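Local coordinates for FEZ-1 protein (Fluoribacter gormanii, PDB 5WCK) that probably hydrolyses beta-lactam antibiotics as a monomeric, zinc-dependent metallo-beta-lactamase of subclass B3, at residues Asn223-Val226 with Leu227-Gly231; Tyr245-Gln248 with Lys249-Phe253. The protein carries 2 engineered substitutions. All blocks are in the same frame, centred on the assembly; numbering follows the deposited sequence.

Interaction 1. Residues Asn223-Val226 with Leu227-Gly231; sequences NKYV and LLSKG. Engineered in segment 227-231: Ser229 (natural residue Gln).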
loop_
_atom_site.group_PDB
_atom_site.type_symbol
_atom_site.label_atom_id
_atom_site.label_comp_id
_atom_site.label_asym_id
_atom_site.label_seq_id
_atom_site.Cartn_x
_atom_site.Cartn_y
_atom_site.Cartn_z
ATOM N N ASN A 223 9.035 -13.382 -9.202
ATOM C CA ASN A 223 10.002 -13.533 -10.296
ATOM C C ASN A 223 11.132 -12.511 -10.146
ATOM O O ASN A 223 12.274 -12.819 -10.417
ATOM C CB ASN A 223 9.346 -13.479 -11.674
ATOM C CG ASN A 223 8.452 -14.678 -11.919
ATOM O OD1 ASN A 223 8.899 -15.833 -11.857
ATOM N ND2 ASN A 223 7.173 -14.436 -12.177
ATOM N N LYS A 224 10.817 -11.295 -9.691
ATOM C CA LYS A 224 11.846 -10.293 -9.519
ATOM C C LYS A 224 12.797 -10.678 -8.376
ATOM O O LYS A 224 13.972 -10.430 -8.462
ATOM C CB LYS A 224 11.214 -8.925 -9.294
ATOM C CG LYS A 224 10.644 -8.325 -10.573
ATOM C CD LYS A 224 9.908 -7.030 -10.343
ATOM C CE LYS A 224 9.359 -6.442 -11.626
ATOM N NZ LYS A 224 8.422 -5.328 -11.369
ATOM N N TYR A 225 12.264 -11.222 -7.279
ATOM C CA TYR A 225 13.092 -11.668 -6.151
ATOM C C TYR A 225 14.057 -12.761 -6.622
ATOM O O TYR A 225 15.211 -12.736 -6.251
ATOM C CB TYR A 225 12.268 -12.186 -4.975
ATOM C CG TYR A 225 13.112 -12.654 -3.818
ATOM C CD1 TYR A 225 13.722 -11.753 -2.971
ATOM C CD2 TYR A 225 13.369 -14.005 -3.626
ATOM C CE1 TYR A 225 14.527 -12.170 -1.918
ATOM C CE2 TYR A 225 14.152 -14.435 -2.573
ATOM C CZ TYR A 225 14.739 -13.522 -1.721
ATOM O OH TYR A 225 15.520 -13.967 -0.686
ATOM N N VAL A 226 13.567 -13.699 -7.439
ATOM C CA VAL A 226 14.434 -14.712 -8.019
ATOM C C VAL A 226 15.569 -14.049 -8.805
ATOM O O VAL A 226 16.725 -14.458 -8.663
ATOM C CB VAL A 226 13.644 -15.708 -8.876
ATOM C CG1 VAL A 226 14.575 -16.602 -9.689
ATOM C CG2 VAL A 226 12.723 -16.548 -8.013
ATOM N N LEU A 227 15.271 -13.028 -9.629
ATOM C CA LEU A 227 16.325 -12.325 -10.380
ATOM C C LEU A 227 17.309 -11.652 -9.412
ATOM O O LEU A 227 18.502 -11.599 -9.677
ATOM C CB LEU A 227 15.700 -11.296 -11.325
ATOM C CG LEU A 227 14.898 -11.870 -12.490
ATOM C CD1 LEU A 227 14.259 -10.753 -13.290
ATOM C CD2 LEU A 227 15.749 -12.727 -13.408
ATOM N N LEU A 228 16.794 -11.061 -8.332
ATOM C CA LEU A 228 17.653 -10.386 -7.373
ATOM C C LEU A 228 18.597 -11.389 -6.700
ATOM O O LEU A 228 19.799 -11.083 -6.543
ATOM C CB LEU A 228 16.786 -9.698 -6.328
ATOM C CG LEU A 228 17.578 -8.943 -5.265
ATOM C CD1 LEU A 228 18.296 -7.750 -5.879
ATOM C CD2 LEU A 228 16.656 -8.529 -4.145
ATOM N N SER A 229 18.073 -12.557 -6.311
ATOM C CA SER A 229 18.893 -13.613 -5.682
ATOM C C SER A 229 19.985 -14.072 -6.656
ATOM O O SER A 229 21.100 -14.421 -6.212
ATOM C CB SER A 229 18.058 -14.779 -5.222
ATOM O OG SER A 229 17.207 -14.395 -4.154
ATOM N N LYS A 230 19.692 -14.049 -7.964
ATOM C CA LYS A 230 20.666 -14.432 -8.999
ATOM C C LYS A 230 21.714 -13.327 -9.233
ATOM O O LYS A 230 22.648 -13.538 -9.991
ATOM C CB LYS A 230 19.958 -14.811 -10.307
ATOM C CG LYS A 230 19.132 -16.083 -10.197
ATOM C CD LYS A 230 18.591 -16.645 -11.497
ATOM C CE LYS A 230 18.109 -15.631 -12.507
ATOM N NZ LYS A 230 17.702 -16.301 -13.767
ATOM N N GLY A 231 21.538 -12.145 -8.625
ATOM C CA GLY A 231 22.506 -11.045 -8.701
ATOM C C GLY A 231 22.230 -10.050 -9.815
ATOM O O GLY A 231 23.095 -9.248 -10.150
#
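Over one face of the Tyr225 ring sits the hydroxyl of Ser229, an engineered residue, with OG 3.4 Å from CE2 and displaced from the ring centre toward the rim. The ring also meets Phe11 obliquely and Phe8 edge-to-face, which joins helix 221-229 to the N-terminal part of the chain. Asn223-Ser229 lies in the last turns of this surface helix, and the chain leaves it through a Schellman motif at Gly231. Tyr225 has CG anti to its own nitrogen (chi1 180°), whereas Ser229 OG lies beside its nitrogen (chi1 -67°), and together these torsions bring the hydroxyl over the ring. Tyr225 O accepts the backbone N-H of Ser229 at 2.9 Å, and Ser229 OG makes at most a weak, unsettled bond to the same oxygen. Leu227 CG rests 3.5 Å from Asn223 O, the acceptor for Leu227 N. Lys224 NZ forms a salt bridge with Asp238 and a hydrogen bond to Phe219 O. At the C-terminal end, Lys230 N donates to Val226 O at 3.1 Å. The CG of Lys230 packs against that same oxygen. Gly231, at positive phi (93°), turns its N back to Leu228 O at 2.9 Å.

Interaction 2. Residues Tyr245-Gln248 with Lys249-Phe253; sequences YIEQ and KANDF. With SO4 (sulfate ion), chain J.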
loop_
_atom_site.group_PDB
_atom_site.type_symbol
_atom_site.label_atom_id
_atom_site.label_comp_id
_atom_site.label_asym_id
_atom_site.label_seq_id
_atom_site.Cartn_x
_atom_site.Cartn_y
_atom_site.Cartn_z
ATOM N N TYR A 245 1.334 -1.635 -16.267
ATOM C CA TYR A 245 0.385 -2.047 -15.222
ATOM C C TYR A 245 -0.665 -0.961 -15.000
ATOM O O TYR A 245 -1.852 -1.234 -14.928
ATOM C CB TYR A 245 1.104 -2.364 -13.906
ATOM C CG TYR A 245 0.144 -2.662 -12.780
ATOM C CD1 TYR A 245 -0.504 -3.882 -12.705
ATOM C CD2 TYR A 245 -0.161 -1.717 -11.811
ATOM C CE1 TYR A 245 -1.418 -4.155 -11.700
ATOM C CE2 TYR A 245 -1.062 -1.985 -10.790
ATOM C CZ TYR A 245 -1.698 -3.202 -10.734
ATOM O OH TYR A 245 -2.621 -3.504 -9.775
ATOM N N ILE A 246 -0.213 0.285 -14.883
ATOM C CA ILE A 246 -1.145 1.408 -14.737
ATOM C C ILE A 246 -2.103 1.450 -15.933
ATOM O O ILE A 246 -3.333 1.596 -15.784
ATOM C CB ILE A 246 -0.383 2.723 -14.533
ATOM C CG1 ILE A 246 0.278 2.757 -13.150
ATOM C CG2 ILE A 246 -1.320 3.909 -14.735
ATOM C CD1 ILE A 246 1.423 3.722 -13.035
ATOM N N GLU A 247 -1.579 1.321 -17.151
ATOM C CA GLU A 247 -2.443 1.341 -18.347
ATOM C C GLU A 247 -3.432 0.165 -18.338
ATOM O O GLU A 247 -4.588 0.334 -18.682
ATOM C CB GLU A 247 -1.606 1.327 -19.634
ATOM C CG GLU A 247 -2.432 1.387 -20.897
ATOM C CD GLU A 247 -3.045 2.734 -21.259
ATOM O OE1 GLU A 247 -2.744 3.725 -20.579
ATOM O OE2 GLU A 247 -3.831 2.789 -22.230
ATOM N N GLN A 248 -2.988 -1.022 -17.920
ATOM C CA GLN A 248 -3.850 -2.187 -17.844
ATOM C C GLN A 248 -4.990 -1.946 -16.839
ATOM O O GLN A 248 -6.121 -2.261 -17.108
ATOM C CB GLN A 248 -3.074 -3.440 -17.444
ATOM C CG GLN A 248 -3.944 -4.689 -17.388
ATOM C CD GLN A 248 -4.464 -5.043 -18.760
ATOM O OE1 GLN A 248 -3.699 -5.177 -19.717
ATOM N NE2 GLN A 248 -5.779 -5.159 -18.876
ATOM N N LYS A 249 -4.670 -1.420 -15.653
ATOM C CA LYS A 249 -5.687 -1.191 -14.645
ATOM C C LYS A 249 -6.621 -0.057 -15.091
ATOM O O LYS A 249 -7.820 -0.100 -14.794
ATOM C CB LYS A 249 -5.081 -0.936 -13.266
ATOM C CG LYS A 249 -4.337 -2.116 -12.663
ATOM C CD LYS A 249 -5.101 -3.443 -12.691
ATOM C CE LYS A 249 -6.463 -3.384 -12.039
ATOM N NZ LYS A 249 -7.163 -4.686 -12.204
ATOM N N ALA A 250 -6.108 0.935 -15.835
ATOM C CA ALA A 250 -6.979 1.983 -16.373
ATOM C C ALA A 250 -7.966 1.345 -17.363
ATOM O O ALA A 250 -9.174 1.617 -17.345
ATOM C CB ALA A 250 -6.151 3.062 -17.023
ATOM N N ASN A 251 -7.456 0.454 -18.226
ATOM C CA ASN A 251 -8.297 -0.220 -19.192
ATOM C C ASN A 251 -9.318 -1.108 -18.458
ATOM O O ASN A 251 -10.487 -1.141 -18.839
ATOM C CB ASN A 251 -7.445 -0.989 -20.202
ATOM C CG ASN A 251 -6.793 -0.062 -21.211
ATOM O OD1 ASN A 251 -7.314 1.017 -21.485
ATOM N ND2 ASN A 251 -5.648 -0.462 -21.749
ATOM N N ASP A 252 -8.890 -1.824 -17.406
ATOM C CA ASP A 252 -9.779 -2.685 -16.605
ATOM C C ASP A 252 -10.931 -1.856 -16.012
ATOM O O ASP A 252 -12.080 -2.314 -15.968
ATOM C CB ASP A 252 -9.023 -3.400 -15.486
ATOM C CG ASP A 252 -8.030 -4.460 -15.943
ATOM O OD1 ASP A 252 -8.092 -4.852 -17.132
ATOM O OD2 ASP A 252 -7.163 -4.878 -15.098
ATOM N N PHE A 253 -10.626 -0.646 -15.541
ATOM C CA PHE A 253 -11.634 0.218 -14.970
ATOM C C PHE A 253 -12.675 0.562 -16.044
ATOM O O PHE A 253 -13.892 0.442 -15.806
ATOM C CB PHE A 253 -11.040 1.491 -14.355
ATOM C CG PHE A 253 -12.087 2.538 -14.085
ATOM C CD1 PHE A 253 -12.889 2.474 -12.957
ATOM C CD2 PHE A 253 -12.329 3.556 -14.991
ATOM C CE1 PHE A 253 -13.895 3.396 -12.751
ATOM C CE2 PHE A 253 -13.323 4.493 -14.778
ATOM C CZ PHE A 253 -14.108 4.409 -13.659
HETATM S S SO4 J . -4.410 -6.755 -10.353
HETATM O O1 SO4 J . -4.351 -7.887 -9.412
HETATM O O2 SO4 J . -3.999 -5.499 -9.659
HETATM O O3 SO4 J . -3.499 -7.013 -11.495
HETATM O O4 SO4 J . -5.806 -6.611 -10.831
HETATM O O HOH W 1 -4.053 0.813 -23.691
HETATM O O HOH W 2 -3.430 -2.396 -21.355
#
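Lys249 lays its CG over one face of the Tyr245 ring, a CH-pi contact offset toward the hydroxyl-bearing rim of the ring, with CG 3.4 Å from CZ. The pair stands one turn apart on helix 239-262, the long C-terminal helix of the metallo-beta-lactamase fold, and forms the compact side of the contact. Here Ile246 and Ala250 are buried against helix 192-204, while Tyr245 meets Phe211 and Ile172. Lys249 bends at both chi2 (-49°) and chi3 (-55°), curling its chain past the phenol so that the ammonium reaches a sulfate, probably from the crystallisation liquor. Lys249 NZ donates to sulfate O4 at 2.7 Å. Tyr245 OH approaches sulfate O2, at the ring edge and in its plane, at a separation so short (2.4 Å) that its exact length is doubtful. The side chain of Tyr245 is about 7 Å from that of the zinc ligand His215 and about 10 Å from a zinc ion. Lys249 NZ is also held by a salt bridge to Asp252 OD2, on the anti lone pair of that oxygen; this bond and the sulfate together should fix the ammonium.

The solvent side is looser. Glu247 and Asn251 turn their carboxylate and amide planes nearly perpendicular, and the ends do not bond directly: one water links Glu247 OE2 to Asn251 ND2, its Glu247 leg unusually short and of uncertain length, and a second joins Asn251 ND2 to Gln248 OE1. Gln248, by contrast, closes a direct i to i+4 link. Its amide points NE2 at Asp252, leaving the two carboxylate oxygens with different partners. Gln248 NE2 meets Asp252 OD1 at 2.9 Å, within the amide's own plane but from above that of the carboxylate.

How the interactions relate
Interactions 1 and 2 lie on successive helices, 221-229 and 239-262, with centres 26 Å apart and no mutual touch. Both rest on the same i to i+4 ladder and on a tyrosine whose ring face meets a residue one turn later, yet the chemistry follows their places in the fold. Interaction 1 is a surface contact, away from the zinc ions, at the point where its helix terminates; its one possible side-chain bond between the turns is weak and unsettled. Interaction 2 is partly buried in mid-helix, with Tyr245 and Lys249 closer to the metal site, and adds a salt bridge, an amide-carboxylate bond, water bridges and a bound sulfate.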